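PDB 6HTN: fucose-binding lectin, which binds fucosides, methyl alpha-L-fucopyranoside being held in its pockets, and probably serves as a carbohydrate-recognising lectin built as a beta-propeller. Local coordinates for residues Trp37-Gly40 and Ala41-Gln45. Residues are numbered along the deposited sequence; the frame is centred on the assembly and turned at random.
Sequences WYDG and ALTNQ. With MFU (methyl alpha-L-fucopyranoside), chain G; MFU (methyl alpha-L-fucopyranoside), chain O.
G40 and T43 close a type I beta turn following strand 37-39, T43 N donating to G40 O over 3.0 Å, and a type II turn from L42 to Q45 follows at once, with Q45 N bonded to L42 O. The side chain of T43 doubles the first closure: OG1, set beside its own backbone N (chi1 -62°), donates to G40 O at 2.9 Å. Both donors approach from the same face of the G40 carbonyl plane, the amide N standing 45° out of it and the hydroxyl tilted less, so two bonds grip one oxygen. T43 OG1 also lies 4.0 Å from D39 CB. Within 41-45, Q45 NE2 reaches back to A41 O at 2.8 Å along a nearly straight line (168°), spanning from the end of the second turn to the first, with NE2 above the A41 carbonyl plane rather than on a lone pair.

A41 N donates to O2 of the chain G fucoside at 2.9 Å and, weakly, to its O3; A41 CB touches both oxygens. W37 meets the chain O fucoside by its ring edge, NE1 donating to O3 of that sugar in the indole plane at 2.9 Å. The first sugar also takes bonds from R16 and E29 of this sheet and W87 of the next, the other from E129, R117 and A141 of a second subunit, consistent with sites between propeller blades.

Strand 37-39 is one of the two outer strands, within this chain, of a four-stranded antiparallel sheet and pairs with strand 27-32, where D39 forms a salt bridge with R30, T43 OG1 bonds E29 N and L42 N bonds E29 OE1.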
loop_
_atom_site.group_PDB
_atom_site.type_symbol
_atom_site.label_atom_id
_atom_site.label_comp_id
_atom_site.label_asym_id
_atom_site.label_seq_id
_atom_site.Cartn_x
_atom_site.Cartn_y
_atom_site.Cartn_z
ATOM N N TRP A 37 22.234 12.661 -13.177
ATOM C CA TRP A 37 21.867 11.534 -12.313
ATOM C C TRP A 37 22.628 10.284 -12.684
ATOM O O TRP A 37 22.755 9.973 -13.932
ATOM C CB TRP A 37 20.367 11.297 -12.416
ATOM C CG TRP A 37 19.577 12.390 -11.795
ATOM C CD1 TRP A 37 18.962 13.437 -12.393
ATOM C CD2 TRP A 37 19.289 12.510 -10.378
ATOM N NE1 TRP A 37 18.329 14.235 -11.450
ATOM C CE2 TRP A 37 18.548 13.686 -10.232
ATOM C CE3 TRP A 37 19.626 11.748 -9.274
ATOM C CZ2 TRP A 37 18.063 14.090 -8.969
ATOM C CZ3 TRP A 37 19.163 12.133 -8.018
ATOM C CH2 TRP A 37 18.420 13.295 -7.906
ATOM N N TYR A 38 23.091 9.544 -11.710
ATOM C CA TYR A 38 23.771 8.265 -11.939
ATOM C C TYR A 38 23.406 7.247 -10.884
ATOM O O TYR A 38 22.847 7.615 -9.795
ATOM C CB TYR A 38 25.274 8.533 -12.049
ATOM C CG TYR A 38 25.975 8.903 -10.765
ATOM C CD1 TYR A 38 26.473 7.953 -9.902
ATOM C CD2 TYR A 38 26.131 10.238 -10.438
ATOM C CE1 TYR A 38 27.100 8.302 -8.709
ATOM C CE2 TYR A 38 26.792 10.615 -9.259
ATOM C CZ TYR A 38 27.270 9.640 -8.395
ATOM O OH TYR A 38 27.871 9.941 -7.210
ATOM N N ASP A 39 23.687 6.004 -11.127
ATOM C CA ASP A 39 23.402 4.924 -10.174
ATOM C C ASP A 39 24.467 4.909 -9.095
ATOM O O ASP A 39 25.681 4.743 -9.366
ATOM C CB ASP A 39 23.320 3.539 -10.804
ATOM C CG ASP A 39 22.131 3.285 -11.707
ATOM O OD1 ASP A 39 21.186 4.104 -11.748
ATOM O OD2 ASP A 39 22.275 2.292 -12.515
ATOM N N GLY A 40 24.059 4.960 -7.828
ATOM C CA GLY A 40 24.966 4.840 -6.704
ATOM C C GLY A 40 25.339 3.423 -6.376
ATOM O O GLY A 40 24.660 2.457 -6.830
ATOM N N ALA A 41 26.336 3.235 -5.542
ATOM C CA ALA A 41 26.901 1.945 -5.169
ATOM C C ALA A 41 25.876 1.025 -4.485
ATOM O O ALA A 41 26.033 -0.177 -4.502
ATOM C CB ALA A 41 28.130 2.139 -4.335
ATOM N N LEU A 42 24.875 1.610 -3.796
ATOM C CA LEU A 42 23.887 0.759 -3.092
ATOM C C LEU A 42 23.086 -0.081 -4.106
ATOM O O LEU A 42 22.627 -1.150 -3.749
ATOM C CB LEU A 42 22.983 1.654 -2.233
ATOM C CG LEU A 42 21.793 0.958 -1.573
ATOM C CD1 LEU A 42 21.488 1.624 -0.209
ATOM C CD2 LEU A 42 20.567 1.030 -2.495
ATOM N N THR A 43 22.939 0.445 -5.316
ATOM C CA THR A 43 22.021 -0.110 -6.345
ATOM C C THR A 43 22.236 -1.604 -6.534
ATOM O O THR A 43 23.391 -2.048 -6.759
ATOM C CB THR A 43 22.204 0.620 -7.654
ATOM O OG1 THR A 43 21.866 1.980 -7.450
ATOM C CG2 THR A 43 21.368 0.058 -8.787
ATOM N N ASN A 44 21.129 -2.368 -6.489
ATOM C CA ASN A 44 21.055 -3.814 -6.817
ATOM C C ASN A 44 21.731 -4.670 -5.752
ATOM O O ASN A 44 21.809 -5.885 -5.986
ATOM C CB ASN A 44 21.560 -4.079 -8.244
ATOM C CG ASN A 44 20.543 -3.602 -9.248
ATOM O OD1 ASN A 44 19.339 -3.487 -8.960
ATOM N ND2 ASN A 44 20.978 -3.340 -10.481
ATOM N N GLN A 45 22.191 -4.134 -4.629
ATOM C CA GLN A 45 22.826 -4.970 -3.612
ATOM C C GLN A 45 21.823 -5.618 -2.669
ATOM O O GLN A 45 22.118 -6.697 -2.132
ATOM C CB GLN A 45 23.837 -4.218 -2.762
ATOM C CG GLN A 45 25.076 -3.750 -3.489
ATOM C CD GLN A 45 26.137 -3.361 -2.463
ATOM O OE1 GLN A 45 26.488 -4.141 -1.574
ATOM N NE2 GLN A 45 26.561 -2.100 -2.502
HETATM C C1 MFU G . 28.545 7.822 -4.223
HETATM C C2 MFU G . 27.566 6.648 -4.138
HETATM C C3 MFU G . 27.541 5.921 -2.835
HETATM C C4 MFU G . 27.174 6.915 -1.745
HETATM C C5 MFU G . 28.251 8.002 -1.900
HETATM C C6 MFU G . 27.954 9.161 -0.897
HETATM O O1 MFU G . 29.739 7.166 -3.974
HETATM O O2 MFU G . 27.992 5.626 -5.113
HETATM O O3 MFU G . 26.584 4.838 -2.768
HETATM O O4 MFU G . 25.910 7.565 -2.018
HETATM O O5 MFU G . 28.151 8.715 -3.139
HETATM C CM MFU G . 30.841 8.111 -4.054
HETATM C C1 MFU O . 17.497 20.528 -11.349
HETATM C C2 MFU O . 16.799 19.184 -11.559
HETATM C C3 MFU O . 17.715 18.086 -11.189
HETATM C C4 MFU O . 18.254 18.136 -9.794
HETATM C C5 MFU O . 19.016 19.496 -9.700
HETATM C C6 MFU O . 19.532 19.673 -8.304
HETATM O O1 MFU O . 18.561 20.518 -12.284
HETATM O O2 MFU O . 16.460 19.132 -12.961
HETATM O O3 MFU O . 17.043 16.803 -11.445
HETATM O O4 MFU O . 17.177 18.157 -8.862
HETATM O O5 MFU O . 18.101 20.514 -10.044
HETATM C CM MFU O . 19.421 21.711 -12.117
#